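Local coordinates for protein probable enoyl-CoA hydratase/isomerase (Pseudomonas aeruginosa, PDB 7BOR) that binds coenzyme A and, as a member of the crotonase family, probably isomerises the double bond of enoyl-CoA thioesters from the delta-3 to the delta-2 position, at residues 153-156 with 160-163; 166-169 with 173-176; 5-10 with 32-37; 111-116 with 136-141. All blocks are in the same frame, centred on the assembly; numbering follows the deposited sequence.

Interaction 1. Residues 153-156 with 160-163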
loop_
_atom_site.group_PDB
_atom_site.type_symbol
_atom_site.label_atom_id
_atom_site.label_comp_id
_atom_site.label_asym_id
_atom_site.label_seq_id
_atom_site.Cartn_x
_atom_site.Cartn_y
_atom_site.Cartn_z
ATOM N N ALA A 153 -9.256 14.078 6.709
ATOM C CA ALA A 153 -8.244 13.706 5.711
ATOM C C ALA A 153 -7.071 14.688 5.750
ATOM O O ALA A 153 -5.907 14.308 5.587
ATOM C CB ALA A 153 -8.874 13.648 4.308
ATOM N N ALA A 154 -7.370 15.945 6.028
ATOM C CA ALA A 154 -6.369 16.996 6.010
ATOM C C ALA A 154 -5.371 16.830 7.145
ATOM O O ALA A 154 -4.163 17.068 6.976
ATOM C CB ALA A 154 -7.064 18.360 6.105
ATOM N N GLU A 155 -5.877 16.508 8.334
ATOM C CA GLU A 155 -5.007 16.083 9.415
ATOM C C GLU A 155 -4.016 15.016 8.949
ATOM O O GLU A 155 -2.820 15.099 9.250
ATOM C CB GLU A 155 -5.854 15.542 10.555
ATOM C CG GLU A 155 -5.066 15.313 11.799
ATOM C CD GLU A 155 -5.929 14.911 12.973
ATOM O OE1 GLU A 155 -7.175 14.705 12.846
ATOM O OE2 GLU A 155 -5.318 14.802 14.046
ATOM N N LEU A 156 -4.467 14.034 8.166
ATOM C CA LEU A 156 -3.509 13.020 7.723
ATOM C C LEU A 156 -2.607 13.491 6.568
ATOM O O LEU A 156 -1.405 13.182 6.553
ATOM C CB LEU A 156 -4.245 11.744 7.340
ATOM C CG LEU A 156 -5.232 11.164 8.358
ATOM C CD1 LEU A 156 -5.821 9.816 7.929
ATOM C CD2 LEU A 156 -4.511 11.071 9.755
ATOM N N GLY A 160 0.344 15.393 7.893
ATOM C CA GLY A 160 1.169 14.200 8.026
ATOM C C GLY A 160 1.066 13.547 9.390
ATOM O O GLY A 160 1.988 12.832 9.804
ATOM N N GLN A 161 -0.074 13.727 10.070
ATOM C CA GLN A 161 -0.277 13.165 11.408
ATOM C C GLN A 161 -0.242 11.646 11.365
ATOM O O GLN A 161 -0.919 11.022 10.550
ATOM C CB GLN A 161 -1.622 13.657 11.958
ATOM C CG GLN A 161 -2.044 13.071 13.310
ATOM C CD GLN A 161 -1.137 13.482 14.429
ATOM O OE1 GLN A 161 -0.925 14.674 14.698
ATOM N NE2 GLN A 161 -0.574 12.504 15.081
ATOM N N ASP A 162 0.543 11.033 12.240
ATOM C CA ASP A 162 0.494 9.580 12.262
ATOM C C ASP A 162 -0.637 9.101 13.165
ATOM O O ASP A 162 -1.267 9.864 13.907
ATOM C CB ASP A 162 1.814 8.932 12.695
ATOM C CG ASP A 162 2.435 9.597 13.865
ATOM O OD1 ASP A 162 1.700 9.772 14.840
ATOM O OD2 ASP A 162 3.657 9.929 13.791
ATOM N N PHE A 163 -0.937 7.826 13.021
ATOM C CA PHE A 163 -2.078 7.252 13.690
ATOM C C PHE A 163 -1.813 5.786 13.916
ATOM O O PHE A 163 -0.951 5.186 13.273
ATOM C CB PHE A 163 -3.367 7.476 12.917
ATOM C CG PHE A 163 -3.371 7.006 11.496
ATOM C CD1 PHE A 163 -2.824 7.788 10.461
ATOM C CD2 PHE A 163 -4.029 5.839 11.140
ATOM C CE1 PHE A 163 -2.912 7.373 9.134
ATOM C CE2 PHE A 163 -4.139 5.452 9.794
ATOM C CZ PHE A 163 -3.576 6.210 8.808
HETATM O O HOH W 1 -3.109 16.123 14.824
HETATM O O HOH W 2 -0.555 10.796 8.021
#

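Interaction 2. Residues 166-169 with 173-176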
loop_
_atom_site.group_PDB
_atom_site.type_symbol
_atom_site.label_atom_id
_atom_site.label_comp_id
_atom_site.label_asym_id
_atom_site.label_seq_id
_atom_site.Cartn_x
_atom_site.Cartn_y
_atom_site.Cartn_z
ATOM N N GLU A 166 -5.185 0.867 15.868
ATOM C CA GLU A 166 -6.473 1.046 16.522
ATOM C C GLU A 166 -7.271 2.158 15.829
ATOM O O GLU A 166 -8.445 1.984 15.480
ATOM C CB GLU A 166 -6.235 1.367 18.004
ATOM C CG GLU A 166 -7.512 1.320 18.825
ATOM C CD GLU A 166 -7.771 -0.095 19.353
ATOM O OE1 GLU A 166 -7.173 -0.477 20.407
ATOM O OE2 GLU A 166 -8.539 -0.833 18.691
ATOM N N GLN A 167 -6.619 3.298 15.578
ATOM C CA GLN A 167 -7.319 4.433 14.992
ATOM C C GLN A 167 -7.712 4.131 13.552
ATOM O O GLN A 167 -8.797 4.506 13.129
ATOM C CB GLN A 167 -6.460 5.721 15.071
ATOM C CG GLN A 167 -6.413 6.350 16.494
ATOM C CD GLN A 167 -5.539 7.612 16.575
ATOM O OE1 GLN A 167 -4.378 7.586 16.178
ATOM N NE2 GLN A 167 -6.073 8.677 17.148
ATOM N N ALA A 168 -6.849 3.425 12.819
ATOM C CA ALA A 168 -7.135 2.998 11.452
ATOM C C ALA A 168 -8.417 2.164 11.383
ATOM O O ALA A 168 -9.247 2.344 10.490
ATOM C CB ALA A 168 -5.924 2.206 10.942
ATOM N N ALA A 169 -8.593 1.255 12.324
ATOM C CA ALA A 169 -9.825 0.452 12.367
ATOM C C ALA A 169 -11.048 1.291 12.748
ATOM O O ALA A 169 -12.124 1.118 12.161
ATOM C CB ALA A 169 -9.632 -0.700 13.341
ATOM N N LEU A 173 -10.238 2.611 7.741
ATOM C CA LEU A 173 -9.119 2.226 6.896
ATOM C C LEU A 173 -8.675 0.764 7.120
ATOM O O LEU A 173 -8.232 0.076 6.179
ATOM C CB LEU A 173 -7.977 3.194 7.164
ATOM C CG LEU A 173 -8.223 4.661 6.838
ATOM C CD1 LEU A 173 -7.023 5.512 7.094
ATOM C CD2 LEU A 173 -8.622 4.765 5.347
ATOM N N ALA A 174 -8.741 0.270 8.336
ATOM C CA ALA A 174 -8.539 -1.151 8.547
ATOM C C ALA A 174 -9.873 -1.791 8.915
ATOM O O ALA A 174 -10.771 -1.132 9.443
ATOM C CB ALA A 174 -7.498 -1.423 9.640
ATOM N N ASN A 175 -10.005 -3.084 8.615
ATOM C CA ASN A 175 -11.221 -3.800 8.988
ATOM C C ASN A 175 -11.181 -4.217 10.463
ATOM O O ASN A 175 -12.235 -4.354 11.081
ATOM C CB ASN A 175 -11.421 -5.054 8.136
ATOM C CG ASN A 175 -11.654 -4.725 6.679
ATOM O OD1 ASN A 175 -10.691 -4.473 5.936
ATOM N ND2 ASN A 175 -12.943 -4.671 6.271
ATOM N N ALA A 176 -9.992 -4.434 11.024
ATOM C CA ALA A 176 -9.849 -4.841 12.423
ATOM C C ALA A 176 -8.446 -4.514 12.901
ATOM O O ALA A 176 -7.474 -4.663 12.151
ATOM C CB ALA A 176 -10.107 -6.356 12.584
HETATM O O HOH W 3 -13.133 -1.209 10.763
#

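Interaction 3. Residues 5-10 with 32-37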
loop_
_atom_site.group_PDB
_atom_site.type_symbol
_atom_site.label_atom_id
_atom_site.label_comp_id
_atom_site.label_asym_id
_atom_site.label_seq_id
_atom_site.Cartn_x
_atom_site.Cartn_y
_atom_site.Cartn_z
ATOM N N ILE A 5 11.653 -9.705 -1.875
ATOM C CA ILE A 5 10.222 -10.025 -1.882
ATOM C C ILE A 5 10.067 -11.552 -1.951
ATOM O O ILE A 5 10.371 -12.169 -2.984
ATOM C CB ILE A 5 9.481 -9.368 -3.060
ATOM C CG1 ILE A 5 9.514 -7.824 -3.021
ATOM C CG2 ILE A 5 8.042 -9.897 -3.140
ATOM C CD1 ILE A 5 9.089 -7.177 -1.735
ATOM N N ARG A 6 9.576 -12.163 -0.872
ATOM C CA ARG A 6 9.266 -13.595 -0.872
ATOM C C ARG A 6 7.857 -13.850 -1.396
ATOM O O ARG A 6 6.923 -13.111 -1.077
ATOM C CB ARG A 6 9.401 -14.174 0.532
ATOM C CG ARG A 6 10.827 -14.409 0.953
ATOM C CD ARG A 6 11.030 -14.237 2.467
ATOM N NE ARG A 6 10.099 -15.028 3.276
ATOM C CZ ARG A 6 10.159 -15.132 4.602
ATOM N NH1 ARG A 6 11.103 -14.493 5.285
ATOM N NH2 ARG A 6 9.267 -15.881 5.244
ATOM N N VAL A 7 7.705 -14.911 -2.194
ATOM C CA VAL A 7 6.426 -15.240 -2.825
ATOM C C VAL A 7 5.943 -16.650 -2.477
ATOM O O VAL A 7 6.081 -17.581 -3.277
ATOM C CB VAL A 7 6.527 -15.089 -4.348
ATOM C CG1 VAL A 7 6.445 -13.654 -4.760
ATOM C CG2 VAL A 7 7.858 -15.682 -4.848
ATOM N N GLU A 8 5.332 -16.816 -1.305
ATOM C CA GLU A 8 4.832 -18.122 -0.870
ATOM C C GLU A 8 3.474 -18.419 -1.508
ATOM O O GLU A 8 2.458 -17.833 -1.110
ATOM C CB GLU A 8 4.721 -18.156 0.652
ATOM C CG GLU A 8 6.044 -17.984 1.394
ATOM C CD GLU A 8 7.028 -19.129 1.138
ATOM O OE1 GLU A 8 6.621 -20.314 1.241
ATOM O OE2 GLU A 8 8.208 -18.838 0.822
ATOM N N ARG A 9 3.451 -19.351 -2.473
ATOM C CA ARG A 9 2.230 -19.826 -3.120
ATOM C C ARG A 9 1.686 -21.020 -2.323
ATOM O O ARG A 9 2.154 -22.170 -2.482
ATOM C CB ARG A 9 2.530 -20.217 -4.559
ATOM C CG ARG A 9 2.031 -19.311 -5.665
ATOM C CD ARG A 9 2.139 -20.016 -7.035
ATOM N NE ARG A 9 1.546 -19.183 -8.093
ATOM C CZ ARG A 9 2.234 -18.280 -8.807
ATOM N NH1 ARG A 9 1.611 -17.548 -9.741
ATOM N NH2 ARG A 9 3.554 -18.100 -8.586
ATOM N N GLU A 10 0.680 -20.752 -1.445
ATOM C CA GLU A 10 -0.030 -21.841 -0.786
ATOM C C GLU A 10 -1.266 -22.269 -1.600
ATOM O O GLU A 10 -1.402 -21.937 -2.783
ATOM C CB GLU A 10 -0.493 -21.421 0.607
ATOM C CG GLU A 10 0.449 -21.472 1.727
ATOM C CD GLU A 10 -0.174 -20.887 3.003
ATOM O OE1 GLU A 10 0.366 -19.875 3.537
ATOM O OE2 GLU A 10 -1.224 -21.417 3.478
ATOM N N TYR A 32 9.428 -3.186 -6.059
ATOM C CA TYR A 32 8.227 -2.801 -6.772
ATOM C C TYR A 32 8.032 -3.660 -8.010
ATOM O O TYR A 32 6.897 -3.997 -8.386
ATOM C CB TYR A 32 8.321 -1.339 -7.185
ATOM C CG TYR A 32 8.140 -0.330 -6.104
ATOM C CD1 TYR A 32 6.962 -0.285 -5.389
ATOM C CD2 TYR A 32 9.098 0.637 -5.852
ATOM C CE1 TYR A 32 6.744 0.681 -4.415
ATOM C CE2 TYR A 32 8.889 1.602 -4.876
ATOM C CZ TYR A 32 7.690 1.605 -4.160
ATOM O OH TYR A 32 7.420 2.540 -3.209
ATOM N N SER A 33 9.136 -3.935 -8.722
ATOM C CA SER A 33 9.056 -4.710 -9.954
ATOM C C SER A 33 8.630 -6.144 -9.664
ATOM O O SER A 33 7.756 -6.676 -10.359
ATOM C CB SER A 33 10.405 -4.643 -10.690
ATOM O OG SER A 33 10.578 -3.354 -11.281
ATOM N N ARG A 34 9.195 -6.761 -8.617
ATOM C CA ARG A 34 8.811 -8.126 -8.266
ATOM C C ARG A 34 7.335 -8.181 -7.886
ATOM O O ARG A 34 6.607 -9.080 -8.326
ATOM C CB ARG A 34 9.706 -8.663 -7.140
ATOM C CG ARG A 34 9.356 -10.096 -6.652
ATOM C CD ARG A 34 10.291 -11.155 -7.179
ATOM N NE ARG A 34 9.638 -12.457 -7.339
ATOM C CZ ARG A 34 8.655 -12.699 -8.211
ATOM N NH1 ARG A 34 8.103 -13.909 -8.326
ATOM N NH2 ARG A 34 8.188 -11.710 -8.951
ATOM N N MET A 35 6.855 -7.192 -7.125
ATOM C CA MET A 35 5.451 -7.212 -6.717
ATOM C C MET A 35 4.537 -6.959 -7.900
ATOM O O MET A 35 3.494 -7.613 -8.042
ATOM C CB MET A 35 5.211 -6.198 -5.597
ATOM C CG MET A 35 5.628 -6.743 -4.238
ATOM S SD MET A 35 5.059 -5.673 -2.909
ATOM C CE MET A 35 6.380 -4.437 -2.931
ATOM N N ALA A 36 4.919 -6.052 -8.792
ATOM C CA ALA A 36 4.064 -5.795 -9.939
ATOM C C ALA A 36 3.903 -7.042 -10.807
ATOM O O ALA A 36 2.804 -7.335 -11.292
ATOM C CB ALA A 36 4.607 -4.633 -10.766
ATOM N N GLU A 37 4.986 -7.785 -11.036
ATOM C CA GLU A 37 4.855 -8.962 -11.889
ATOM C C GLU A 37 4.180 -10.109 -11.138
ATOM O O GLU A 37 3.388 -10.852 -11.733
ATOM C CB GLU A 37 6.227 -9.375 -12.452
ATOM C CG GLU A 37 7.327 -9.641 -11.434
ATOM C CD GLU A 37 8.552 -10.345 -12.028
ATOM O OE1 GLU A 37 8.413 -11.491 -12.527
ATOM O OE2 GLU A 37 9.655 -9.753 -11.992
#

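Interaction 4. Residues 111-116 with 136-141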
loop_
_atom_site.group_PDB
_atom_site.type_symbol
_atom_site.label_atom_id
_atom_site.label_comp_id
_atom_site.label_asym_id
_atom_site.label_seq_id
_atom_site.Cartn_x
_atom_site.Cartn_y
_atom_site.Cartn_z
ATOM N N LEU A 111 -2.847 0.402 1.217
ATOM C CA LEU A 111 -3.961 -0.191 1.950
ATOM C C LEU A 111 -5.295 0.326 1.446
ATOM O O LEU A 111 -6.318 -0.355 1.593
ATOM C CB LEU A 111 -3.799 0.145 3.438
ATOM C CG LEU A 111 -2.474 -0.189 4.136
ATOM C CD1 LEU A 111 -2.464 0.210 5.586
ATOM C CD2 LEU A 111 -2.200 -1.674 3.947
ATOM N N LEU A 112 -5.308 1.528 0.870
ATOM C CA LEU A 112 -6.547 2.043 0.289
ATOM C C LEU A 112 -6.996 1.268 -0.949
ATOM O O LEU A 112 -8.131 1.458 -1.380
ATOM C CB LEU A 112 -6.383 3.533 -0.059
ATOM C CG LEU A 112 -5.939 4.367 1.123
ATOM C CD1 LEU A 112 -5.609 5.781 0.674
ATOM C CD2 LEU A 112 -7.039 4.424 2.250
ATOM N N HIS A 113 -6.171 0.366 -1.488
ATOM C CA HIS A 113 -6.537 -0.448 -2.643
ATOM C C HIS A 113 -6.669 -1.931 -2.289
ATOM O O HIS A 113 -6.850 -2.775 -3.185
ATOM C CB HIS A 113 -5.507 -0.227 -3.773
ATOM C CG HIS A 113 -5.316 1.215 -4.071
ATOM N ND1 HIS A 113 -6.105 1.889 -4.972
ATOM C CD2 HIS A 113 -4.497 2.145 -3.513
ATOM C CE1 HIS A 113 -5.786 3.170 -4.956
ATOM N NE2 HIS A 113 -4.808 3.349 -4.084
ATOM N N CYS A 114 -6.617 -2.269 -1.013
ATOM C CA CYS A 114 -6.781 -3.650 -0.607
ATOM C C CYS A 114 -8.245 -3.890 -0.264
ATOM O O CYS A 114 -8.993 -2.967 0.084
ATOM C CB CYS A 114 -5.877 -3.955 0.567
ATOM S SG CYS A 114 -4.073 -3.918 0.224
ATOM N N ASP A 115 -8.667 -5.136 -0.378
ATOM C CA ASP A 115 -10.058 -5.443 -0.050
ATOM C C ASP A 115 -10.296 -5.674 1.440
ATOM O O ASP A 115 -11.403 -5.421 1.939
ATOM C CB ASP A 115 -10.472 -6.626 -0.879
ATOM C CG ASP A 115 -10.266 -6.320 -2.371
ATOM O OD1 ASP A 115 -10.972 -5.423 -2.922
ATOM O OD2 ASP A 115 -9.331 -6.909 -2.937
ATOM N N LEU A 116 -9.303 -6.160 2.146
ATOM C CA LEU A 116 -9.372 -6.264 3.590
ATOM C C LEU A 116 -8.034 -5.820 4.118
ATOM O O LEU A 116 -7.002 -6.026 3.486
ATOM C CB LEU A 116 -9.731 -7.662 4.049
ATOM C CG LEU A 116 -11.101 -8.209 3.569
ATOM C CD1 LEU A 116 -11.209 -9.733 3.885
ATOM C CD2 LEU A 116 -12.311 -7.456 4.145
ATOM N N PRO A 136 0.358 14.247 -1.863
ATOM C CA PRO A 136 -0.287 12.933 -1.784
ATOM C C PRO A 136 -0.097 12.100 -3.041
ATOM O O PRO A 136 0.002 12.613 -4.161
ATOM C CB PRO A 136 -1.776 13.252 -1.573
ATOM C CG PRO A 136 -1.801 14.682 -1.094
ATOM C CD PRO A 136 -0.590 15.349 -1.742
ATOM N N GLU A 137 -0.169 10.785 -2.846
ATOM C CA GLU A 137 0.141 9.796 -3.873
ATOM C C GLU A 137 -0.855 8.645 -3.752
ATOM O O GLU A 137 -1.655 8.575 -2.792
ATOM C CB GLU A 137 1.639 9.457 -3.719
ATOM C CG GLU A 137 2.038 8.092 -3.873
ATOM C CD GLU A 137 1.793 7.285 -2.649
ATOM O OE1 GLU A 137 0.842 7.597 -1.894
ATOM O OE2 GLU A 137 2.544 6.306 -2.491
ATOM N N PHE A 138 -0.876 7.812 -4.810
ATOM C CA PHE A 138 -1.715 6.609 -4.939
ATOM C C PHE A 138 -3.228 6.913 -4.778
ATOM O O PHE A 138 -4.025 6.055 -4.375
ATOM C CB PHE A 138 -1.224 5.535 -3.956
ATOM C CG PHE A 138 -1.356 4.094 -4.462
ATOM C CD1 PHE A 138 -2.121 3.785 -5.572
ATOM C CD2 PHE A 138 -0.721 3.068 -3.803
ATOM C CE1 PHE A 138 -2.241 2.498 -5.993
ATOM C CE2 PHE A 138 -0.840 1.780 -4.240
ATOM C CZ PHE A 138 -1.592 1.489 -5.293
ATOM N N GLY A 139 -3.666 8.097 -5.177
ATOM C CA GLY A 139 -5.070 8.434 -5.120
ATOM C C GLY A 139 -5.616 8.819 -3.751
ATOM O O GLY A 139 -6.826 9.063 -3.609
ATOM N N SER A 140 -4.747 8.928 -2.756
ATOM C CA SER A 140 -5.157 9.271 -1.407
ATOM C C SER A 140 -5.775 10.650 -1.337
ATOM O O SER A 140 -6.561 10.902 -0.430
ATOM C CB SER A 140 -3.956 9.198 -0.489
ATOM O OG SER A 140 -2.925 10.100 -0.871
ATOM N N SER A 141 -5.426 11.561 -2.272
ATOM C CA SER A 141 -6.051 12.883 -2.289
ATOM C C SER A 141 -7.503 12.802 -2.703
ATOM O O SER A 141 -8.287 13.701 -2.400
ATOM C CB SER A 141 -5.312 13.836 -3.252
ATOM O OG SER A 141 -5.426 13.394 -4.581
#

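Interaction 1. Residues 153-156 with 160-163
Glu155 and Gln161 meet by backbone and side chain where helix 150-157 ends at a glycine and the chain turns back along its own last turn toward strand 163-164. Gly160, the first residue to leave helical geometry, takes positive phi (71°), a conformation that comes easily to a residue without a CB and lets the chain reverse sharply.

The hydrogen bonds begin with the backbone: Gln161 N donates to Glu155 O at 3.2 Å, nearly straight. The donor lies six positions after the acceptor, so the closing loop is wider than the four-position step of an alpha-helix. Two waters add bridges. One molecule donates both to Glu155 OE2 (2.7 Å) and to Gln161 OE1 (2.6 Å); a second donates to Leu156 O and Gln161 O, serving two backbone carbonyls.

The side-chain packing divides along the same line. Glu155 and Gln161 run side by side in the same direction, with Glu155 CG against Gln161 CB at 3.8 Å, while their carboxylate and amide planes are turned steeply to each other. Long, polar-tipped chains suit this outer position, since their methylenes pack and their ends reach water. Gln161 NE2 also donates to Asp162 O, which fixes the rotation of the amide.

Inward, the apolar pair takes over. Leu156 crosses Phe163 at about a right angle, and both residues continue into a buried cluster with Met127 and Trp171. Both methyls of Leu156 touch the ring: CD2 lies 3.8 Å from Phe163 CD1, and CD1 lies 4.0 Å from Phe163 CE1.

Interaction 2. Residues 166-169 with 173-176
Ala168 and Ala169 present the small side chains of helix 165-171 to Ala174, in the turn by which this helix hands the chain on to strand 176-178, an edge strand of the large sheet in this crotonase fold. Because the helix residues that touch carry only methyl groups, the returning backbone comes very close: the CA atoms of Ala169 and Ala174 are only 4.3 Å apart.

The main bump is the methyl of Ala174. Its CB settles over the helix backbone, 3.9 Å from Ala169 N, with the methyl of Ala168 beside it at 4.2 Å from CB to CB. The methyl of Ala169 fits into the bend of the opposite chain, its CB touching Ala176 C at 4.0 Å. Small residues suit both sides, because the hollows are formed by main chain and leave little depth. Leu173 is the exception: its CB rests against Ala168 O, but its branched end is directed to other parts of the fold, meeting Leu112, Leu144 and Met147.

One hydrogen bond closes the turn. Ala174 N donates to Ala168 O at 3.0 Å and is almost straight at the hydrogen, yet it approaches from above the carbonyl plane rather than along a lone pair. Further on, Ala174 and Ala176 pack on strand 116-120, so the turn is covered by the sheet it enters. A water lies between the carbonyls of Ala169 and Ala174, and the CA-H of Ala169 points almost straight at Ala174 O, 3.5 Å from CA to O.

Interaction 3. Residues 5-10 with 32-37
Val7 lays its CG1 methyl over one face of the Arg34 guanidinium, while Ile5 O approaches the same flat group obliquely. The two branches of Val7 share the contact with the nearer end of the group: CG1 and CG2 are each 3.9 Å from Arg34 NH1. The side chains arrive from opposite directions, valine from the strand and arginine from the helix. On its own helix the arginine has a charge partner in Glu37, with NH2 3.6 Å from OE1, but that oxygen lies well out of the guanidinium plane and no N-H points at it, so the attraction is purely electrostatic.

The aliphatic part of Arg34 also makes contact. With CG anti to the backbone N (chi1 178°), the chain leans out from the helix and sets CG 3.7 Å from Ile5 CB. An arginine suits this partly exposed border, with an aliphatic root for Ile5 and a charged end whose face takes Val7. Here helix 29-44 of the crotonase fold covers an edge strand, 5-9, of the large sheet; the axes of the two short segments approach to 9.2 Å and run nearly parallel, at 22°. Alternation along the strand turns Ile5 and Val7 to the helix, whereas Arg6 starts off away from it; its guanidinium makes a salt bridge with Asp19.

Deeper in, Ile5 crosses Met35 at about a right angle. Ile5 CG2 lies 4.1 Å from Met35 CG, and Ile5 CD1 meets the methyl CE of Met35 at 4.0 Å. The flexible thioether can follow the shape of the isoleucine, and Leu18, Leu27 and Phe84 also pack on Met35. One turn away, Tyr32 OH hydrogen-bonds to Asn64, a CoA-binding residue.

Interaction 4. Residues 111-116 with 136-141
His113 spreads its imidazole over the phenyl ring of Phe138 in an offset stack, centroids 3.9 Å apart and planes inclined by only 19°. The overlap is lopsided: His113 CD2 sits over the centre of the phenylalanine ring, whereas Phe138 CE1 lies near the rim of the imidazole face. The histidine also holds the backbone of the same residue. NE2 donates to Phe138 O at 2.8 Å, with the oxygen in the plane of the imidazole and the nitrogen in the carbonyl plane. A histidine suits this place because its face can stack while its edge donates, and together the two contacts restrain the ring's rotation.

Beside this pair the contact is lighter, with Leu112 CD1 touching Ser140 CB at 4.0 Å. The serine's work is mostly local: Ser140 OG donates to Glu137 O at 2.8 Å along a lone pair, and the same carbonyl accepts from Ser140 N. Around the aromatic pair, Leu88 of helix 80-90 packs on both rings.

Phe138 and Gly139 both have positive phi. At Gly139 a CB would collide with Phe138 O, the very oxygen that His113 grips, so glycine fits exactly here. The result is a type I' beta turn from Glu137 to Ser140, with Gly139 as the N-cap of helix 140-148, held in the interior of the crotonase fold.

In the fold
Interactions 1 and 2 are successive helix-to-strand turns, each closed by a backbone N-H that reaches a carbonyl six positions earlier. They touch where the ring of Phe163 packs on Ala168 and Leu173. Interaction 1 buries its apolar side but uses waters and longer polar chains on its more exposed side; interaction 2 relies on alanine methyls. Interaction 4 lies deepest, its centre about 7 Å from that of the chain, and combines ring stacking with a side-chain bond; it meets interaction 2 through Leu112 and Leu173. Interaction 3 stands across the chain's centre from interactions 1 and 2, covering the opposite edge strand, with no hydrogen bond between its segments and a charged, partly exposed border.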